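M157 (Murid herpesvirus 1, PDB 2NYK) is a viral glycoprotein with an MHC class I-like fold that serves as a mouse cytomegalovirus ligand for Ly49 receptors of natural killer cells. Local coordinates at residues C103-F108 with S155-I160; V110-Y115 with I148-I153. The protein carries 1 engineered substitution. All blocks are in the same frame, centred on the assembly; numbering follows the deposited sequence.

Interaction 1. Residues C103-F108 with S155-I160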
loop_
_atom_site.group_PDB
_atom_site.type_symbol
_atom_site.label_atom_id
_atom_site.label_comp_id
_atom_site.label_asym_id
_atom_site.label_seq_id
_atom_site.Cartn_x
_atom_site.Cartn_y
_atom_site.Cartn_z
ATOM N N CYS A 103 1.932 11.480 2.499
ATOM C CA CYS A 103 1.117 12.697 2.420
ATOM C C CYS A 103 -0.346 12.480 2.816
ATOM O O CYS A 103 -0.977 11.511 2.382
ATOM C CB CYS A 103 1.170 13.267 0.999
ATOM S SG CYS A 103 2.828 13.660 0.434
ATOM N N LEU A 104 -0.862 13.397 3.627
ATOM C CA LEU A 104 -2.251 13.405 4.014
ATOM C C LEU A 104 -2.969 14.466 3.209
ATOM O O LEU A 104 -2.567 15.624 3.224
ATOM C CB LEU A 104 -2.381 13.732 5.508
ATOM C CG LEU A 104 -3.770 14.018 6.103
ATOM C CD1 LEU A 104 -4.717 12.814 6.024
ATOM C CD2 LEU A 104 -3.626 14.479 7.558
ATOM N N PHE A 105 -4.035 14.068 2.520
ATOM C CA PHE A 105 -4.831 14.995 1.726
ATOM C C PHE A 105 -6.069 15.372 2.512
ATOM O O PHE A 105 -7.022 14.604 2.574
ATOM C CB PHE A 105 -5.206 14.384 0.374
ATOM C CG PHE A 105 -4.026 14.109 -0.508
ATOM C CD1 PHE A 105 -3.313 15.143 -1.071
ATOM C CD2 PHE A 105 -3.613 12.818 -0.759
ATOM C CE1 PHE A 105 -2.205 14.903 -1.876
ATOM C CE2 PHE A 105 -2.497 12.565 -1.569
ATOM C CZ PHE A 105 -1.796 13.609 -2.133
ATOM N N LEU A 106 -6.030 16.551 3.128
ATOM C CA LEU A 106 -7.110 17.046 3.968
ATOM C C LEU A 106 -7.748 18.283 3.309
ATOM O O LEU A 106 -7.098 19.325 3.178
ATOM C CB LEU A 106 -6.569 17.392 5.362
ATOM C CG LEU A 106 -7.586 17.758 6.453
ATOM C CD1 LEU A 106 -8.634 16.662 6.634
ATOM C CD2 LEU A 106 -6.880 18.053 7.781
ATOM N N GLY A 107 -9.007 18.158 2.882
ATOM C CA GLY A 107 -9.613 19.190 2.040
ATOM C C GLY A 107 -8.756 19.287 0.803
ATOM O O GLY A 107 -8.498 18.276 0.133
ATOM N N PHE A 108 -8.284 20.490 0.507
ATOM C CA PHE A 108 -7.308 20.653 -0.571
ATOM C C PHE A 108 -5.930 21.037 -0.042
ATOM O O PHE A 108 -5.119 21.618 -0.760
ATOM C CB PHE A 108 -7.805 21.653 -1.628
ATOM C CG PHE A 108 -8.959 21.135 -2.480
ATOM C CD1 PHE A 108 -9.132 19.769 -2.712
ATOM C CD2 PHE A 108 -9.838 22.030 -3.084
ATOM C CE1 PHE A 108 -10.178 19.307 -3.526
ATOM C CE2 PHE A 108 -10.880 21.582 -3.881
ATOM C CZ PHE A 108 -11.051 20.217 -4.097
ATOM N N SER A 155 0.490 21.753 -4.850
ATOM C CA SER A 155 0.001 22.485 -6.014
ATOM C C SER A 155 -0.948 21.691 -6.905
ATOM O O SER A 155 -1.603 22.266 -7.764
ATOM C CB SER A 155 1.178 22.973 -6.842
ATOM O OG SER A 155 2.075 23.689 -6.021
ATOM N N ASN A 156 -1.014 20.377 -6.702
ATOM C CA ASN A 156 -1.803 19.513 -7.567
ATOM C C ASN A 156 -2.802 18.668 -6.788
ATOM O O ASN A 156 -3.283 17.662 -7.283
ATOM C CB ASN A 156 -0.867 18.630 -8.403
ATOM C CG ASN A 156 0.006 19.448 -9.337
ATOM O OD1 ASN A 156 -0.475 19.965 -10.340
ATOM N ND2 ASN A 156 1.282 19.613 -8.982
ATOM N N VAL A 157 -3.106 19.084 -5.564
ATOM C CA VAL A 157 -3.985 18.315 -4.679
ATOM C C VAL A 157 -5.334 17.998 -5.343
ATOM O O VAL A 157 -5.753 16.829 -5.381
ATOM C CB VAL A 157 -4.205 19.048 -3.329
ATOM C CG1 VAL A 157 -5.174 18.274 -2.421
ATOM C CG2 VAL A 157 -2.888 19.196 -2.630
ATOM N N ARG A 158 -6.003 19.025 -5.868
ATOM C CA ARG A 158 -7.323 18.824 -6.505
ATOM C C ARG A 158 -7.314 17.730 -7.574
ATOM O O ARG A 158 -8.199 16.880 -7.602
ATOM C CB ARG A 158 -7.845 20.113 -7.149
ATOM C CG ARG A 158 -8.245 21.210 -6.176
ATOM C CD ARG A 158 -8.619 22.496 -6.962
ATOM N NE ARG A 158 -9.141 23.572 -6.111
ATOM C CZ ARG A 158 -8.389 24.360 -5.338
ATOM N NH1 ARG A 158 -7.068 24.182 -5.294
ATOM N NH2 ARG A 158 -8.961 25.330 -4.610
ATOM N N GLU A 159 -6.312 17.768 -8.461
ATOM C CA GLU A 159 -6.212 16.786 -9.522
ATOM C C GLU A 159 -6.002 15.371 -8.953
ATOM O O GLU A 159 -6.648 14.424 -9.397
ATOM C CB GLU A 159 -5.082 17.146 -10.504
ATOM C CG GLU A 159 -5.171 16.373 -11.791
ATOM C CD GLU A 159 -3.993 16.598 -12.719
ATOM O OE1 GLU A 159 -3.324 17.668 -12.639
ATOM O OE2 GLU A 159 -3.753 15.694 -13.553
ATOM N N ILE A 160 -5.080 15.240 -7.994
ATOM C CA ILE A 160 -4.777 13.932 -7.376
ATOM C C ILE A 160 -5.999 13.326 -6.692
ATOM O O ILE A 160 -6.346 12.170 -6.938
ATOM C CB ILE A 160 -3.577 14.027 -6.401
ATOM C CG1 ILE A 160 -2.300 14.501 -7.151
ATOM C CG2 ILE A 160 -3.303 12.672 -5.778
ATOM C CD1 ILE A 160 -1.142 14.976 -6.211
#

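Interaction 2. Residues V110-Y115 with I148-I153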
loop_
_atom_site.group_PDB
_atom_site.type_symbol
_atom_site.label_atom_id
_atom_site.label_comp_id
_atom_site.label_asym_id
_atom_site.label_seq_id
_atom_site.Cartn_x
_atom_site.Cartn_y
_atom_site.Cartn_z
ATOM N N VAL A 110 -2.381 19.648 2.146
ATOM C CA VAL A 110 -1.551 18.468 2.216
ATOM C C VAL A 110 -0.510 18.670 3.286
ATOM O O VAL A 110 0.070 19.751 3.398
ATOM C CB VAL A 110 -0.845 18.174 0.875
ATOM C CG1 VAL A 110 -0.030 16.906 0.970
ATOM C CG2 VAL A 110 -1.872 18.002 -0.212
ATOM N N ILE A 111 -0.301 17.615 4.064
ATOM C CA ILE A 111 0.775 17.531 5.037
ATOM C C ILE A 111 1.571 16.271 4.708
ATOM O O ILE A 111 1.017 15.178 4.707
ATOM C CB ILE A 111 0.197 17.451 6.472
ATOM C CG1 ILE A 111 -0.773 18.623 6.701
ATOM C CG2 ILE A 111 1.317 17.487 7.496
ATOM C CD1 ILE A 111 -1.552 18.581 8.003
ATOM N N CYS A 112 2.849 16.429 4.381
ATOM C CA CYS A 112 3.690 15.272 4.060
ATOM C C CYS A 112 4.822 15.118 5.044
ATOM O O CYS A 112 5.446 16.100 5.454
ATOM C CB CYS A 112 4.283 15.341 2.637
ATOM S SG CYS A 112 3.111 15.548 1.264
ATOM N N ASP A 113 5.090 13.873 5.420
ATOM C CA ASP A 113 6.290 13.546 6.173
ATOM C C ASP A 113 7.208 12.988 5.125
ATOM O O ASP A 113 6.805 12.142 4.332
ATOM C CB ASP A 113 6.010 12.513 7.249
ATOM C CG ASP A 113 5.001 13.002 8.293
ATOM O OD1 ASP A 113 5.046 14.177 8.703
ATOM O OD2 ASP A 113 4.152 12.185 8.702
ATOM N N VAL A 114 8.428 13.490 5.083
ATOM C CA VAL A 114 9.364 13.096 4.041
ATOM C C VAL A 114 10.547 12.321 4.638
ATOM O O VAL A 114 11.234 12.827 5.520
ATOM C CB VAL A 114 9.870 14.334 3.274
ATOM C CG1 VAL A 114 10.799 13.912 2.133
ATOM C CG2 VAL A 114 8.668 15.172 2.761
ATOM N N TYR A 115 10.787 11.102 4.144
ATOM C CA TYR A 115 11.838 10.256 4.699
ATOM C C TYR A 115 12.885 9.960 3.651
ATOM O O TYR A 115 12.550 9.605 2.518
ATOM C CB TYR A 115 11.247 8.939 5.199
ATOM C CG TYR A 115 10.132 9.122 6.186
ATOM C CD1 TYR A 115 10.409 9.309 7.540
ATOM C CD2 TYR A 115 8.799 9.113 5.777
ATOM C CE1 TYR A 115 9.375 9.480 8.478
ATOM C CE2 TYR A 115 7.750 9.284 6.716
ATOM C CZ TYR A 115 8.057 9.476 8.059
ATOM O OH TYR A 115 7.050 9.638 9.000
ATOM N N ILE A 148 10.483 21.721 -1.388
ATOM C CA ILE A 148 9.969 21.894 -2.744
ATOM C C ILE A 148 9.099 20.703 -3.134
ATOM O O ILE A 148 8.040 20.887 -3.753
ATOM C CB ILE A 148 11.116 22.068 -3.775
ATOM C CG1 ILE A 148 12.136 23.109 -3.287
ATOM C CG2 ILE A 148 10.555 22.482 -5.145
ATOM C CD1 ILE A 148 13.211 22.539 -2.338
ATOM N N GLY A 149 9.554 19.494 -2.761
ATOM C CA GLY A 149 8.854 18.250 -3.081
ATOM C C GLY A 149 7.395 18.332 -2.717
ATOM O O GLY A 149 6.530 18.151 -3.570
ATOM N N THR A 150 7.114 18.639 -1.450
ATOM C CA THR A 150 5.732 18.765 -0.984
ATOM C C THR A 150 4.965 19.861 -1.747
ATOM O O THR A 150 3.744 19.740 -1.974
ATOM C CB THR A 150 5.693 19.014 0.540
ATOM O OG1 THR A 150 6.324 17.908 1.218
ATOM C CG2 THR A 150 4.251 19.168 1.043
ATOM N N TYR A 151 5.676 20.925 -2.139
ATOM C CA TYR A 151 5.079 22.021 -2.913
ATOM C C TYR A 151 4.373 21.500 -4.180
ATOM O O TYR A 151 3.227 21.840 -4.424
ATOM C CB TYR A 151 6.136 23.094 -3.257
ATOM C CG TYR A 151 5.705 24.009 -4.388
ATOM C CD1 TYR A 151 4.810 25.068 -4.163
ATOM C CD2 TYR A 151 6.161 23.792 -5.689
ATOM C CE1 TYR A 151 4.399 25.906 -5.213
ATOM C CE2 TYR A 151 5.747 24.616 -6.744
ATOM C CZ TYR A 151 4.873 25.666 -6.500
ATOM O OH TYR A 151 4.483 26.469 -7.558
ATOM N N MET A 152 5.064 20.661 -4.952
ATOM C CA MET A 152 4.519 20.045 -6.161
ATOM C C MET A 152 3.259 19.236 -5.888
ATOM O O MET A 152 2.292 19.307 -6.638
ATOM C CB MET A 152 5.569 19.181 -6.860
ATOM C CG MET A 152 5.039 18.447 -8.123
ATOM S SD MET A 152 6.293 17.685 -9.202
ATOM C CE MET A 152 6.513 18.931 -10.455
ATOM N N ILE A 153 3.282 18.432 -4.831
ATOM C CA ILE A 153 2.094 17.693 -4.427
ATOM C C ILE A 153 0.961 18.663 -4.029
ATOM O O ILE A 153 -0.171 18.547 -4.511
ATOM C CB ILE A 153 2.445 16.709 -3.279
ATOM C CG1 ILE A 153 3.426 15.635 -3.795
ATOM C CG2 ILE A 153 1.157 16.073 -2.714
ATOM C CD1 ILE A 153 4.150 14.954 -2.693
#

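Interaction 1. Residues C103-F108 with S155-I160
A hydrophobic contact, finished off on its outer side by an arginine laid over an aromatic ring, joins Phe-105 and Phe-108, at the end of strand 96-106 and in the turn after it, to Val-157, Arg-158 and Ile-160 in the first turn of helix 157-173. Arg-158 CG sits 3.4 Å from the centroid of the Phe-108 ring, only 8° off the ring normal, a well-centred CH-pi contact. From CG to NE the chain runs extended across the ring, bringing NE to 3.5 Å from Phe-108 CE2, while the guanidinium plane is tilted by 45° to the ring and presents a face to CD2. Val-157 comes next, inward: its CG1, anti to the backbone N (chi1 178°), lies against Phe-108 CA at 3.7 Å and Phe-105 CD1 at 3.9 Å. Deeper still, Phe-105 CZ meets Ile-160 CG2 at 4.1 Å. Phe-21 and Met-23 of strand 21-30 continue this packing beside Phe-105, and Phe-17 of helix 9-18 meets the Phe-108 ring edge-to-face. A strand end and hairpin turn lying beneath a helix start in this way belong to the MHC class I-like platform, in which two long helical tracts lie over one antiparallel sheet.

Interaction 2. Residues V110-Y115 with I148-I153
Thr-150 is where helix 148-154 comes down on strand 109-118, its side chain lodged between Cys-112 and Val-114. The helix runs over the strand in a roughly opposite sense, at a slant, their short axes 144° apart and 9.0 Å at closest approach, and every residue that touches is buried. With chi1 at -60°, Thr-150 keeps OG1 beside its own backbone N and swings CG2 anti to it, so that both branches meet Cys-112, while OG1 alone also reaches Val-114. OG1 rests 3.6 Å from Cys-112 CB and 3.9 Å from Val-114 CG2; CG2 faces the sulfur, 3.8 Å from Cys-112 SG. The hydroxyl thus meets the strand by van der Waals packing, its closest neighbours there being carbons. Gln-128, from the neighbouring edge strand 122-128, also packs on Thr-150.

Further along, Met-152 turns from this strand to helix 71-90, where Phe-75 and Ile-78 are among its neighbours. Ile-153, one turn on from Thr-150, points back down to the sheet and uses both of its branches. Its CG2 meets Val-110 CG1 at 4.0 Å, the two side chains crossing at about a right angle. The other branch is extended, chi2 161°, and carries CD1 to 4.1 Å from Cys-112 SG. Since that sulfur is bonded to Cys-103 of the adjacent strand, and Ile-153 touches Cys-103 and Phe-105 too, the isoleucine covers a disulfide joining two neighbouring strands. A short helix lying aslant on the strands, its inner residues three apart and seated on the sheet, is the helix-on-sheet packing of the MHC class I-like platform.

Overall arrangement
The two contacts lie side by side on one layer, their centres about 10 Å apart, and interaction 2 is nested within the chain loop closed by interaction 1. Below, strands 96-106 and 109-118 form a hairpin: a disulfide joins Cys-103 SG to Cys-112 SG at 2.1 Å, and Leu-104 N probably hydrogen-bonds Ile-111 O at 2.8 Å. Above, helices 148-154 and 157-173 follow each other, with Ser-155 and Asn-156 at the break bonding back to Tyr-151 O and Met-152 O. Val-110, of interaction 2, also packs on Phe-105 of interaction 1, which links their apolar sides; its very short approach to Val-157 is doubtful. Both contacts thus lie between one broken helical tract and one hairpin of the platform.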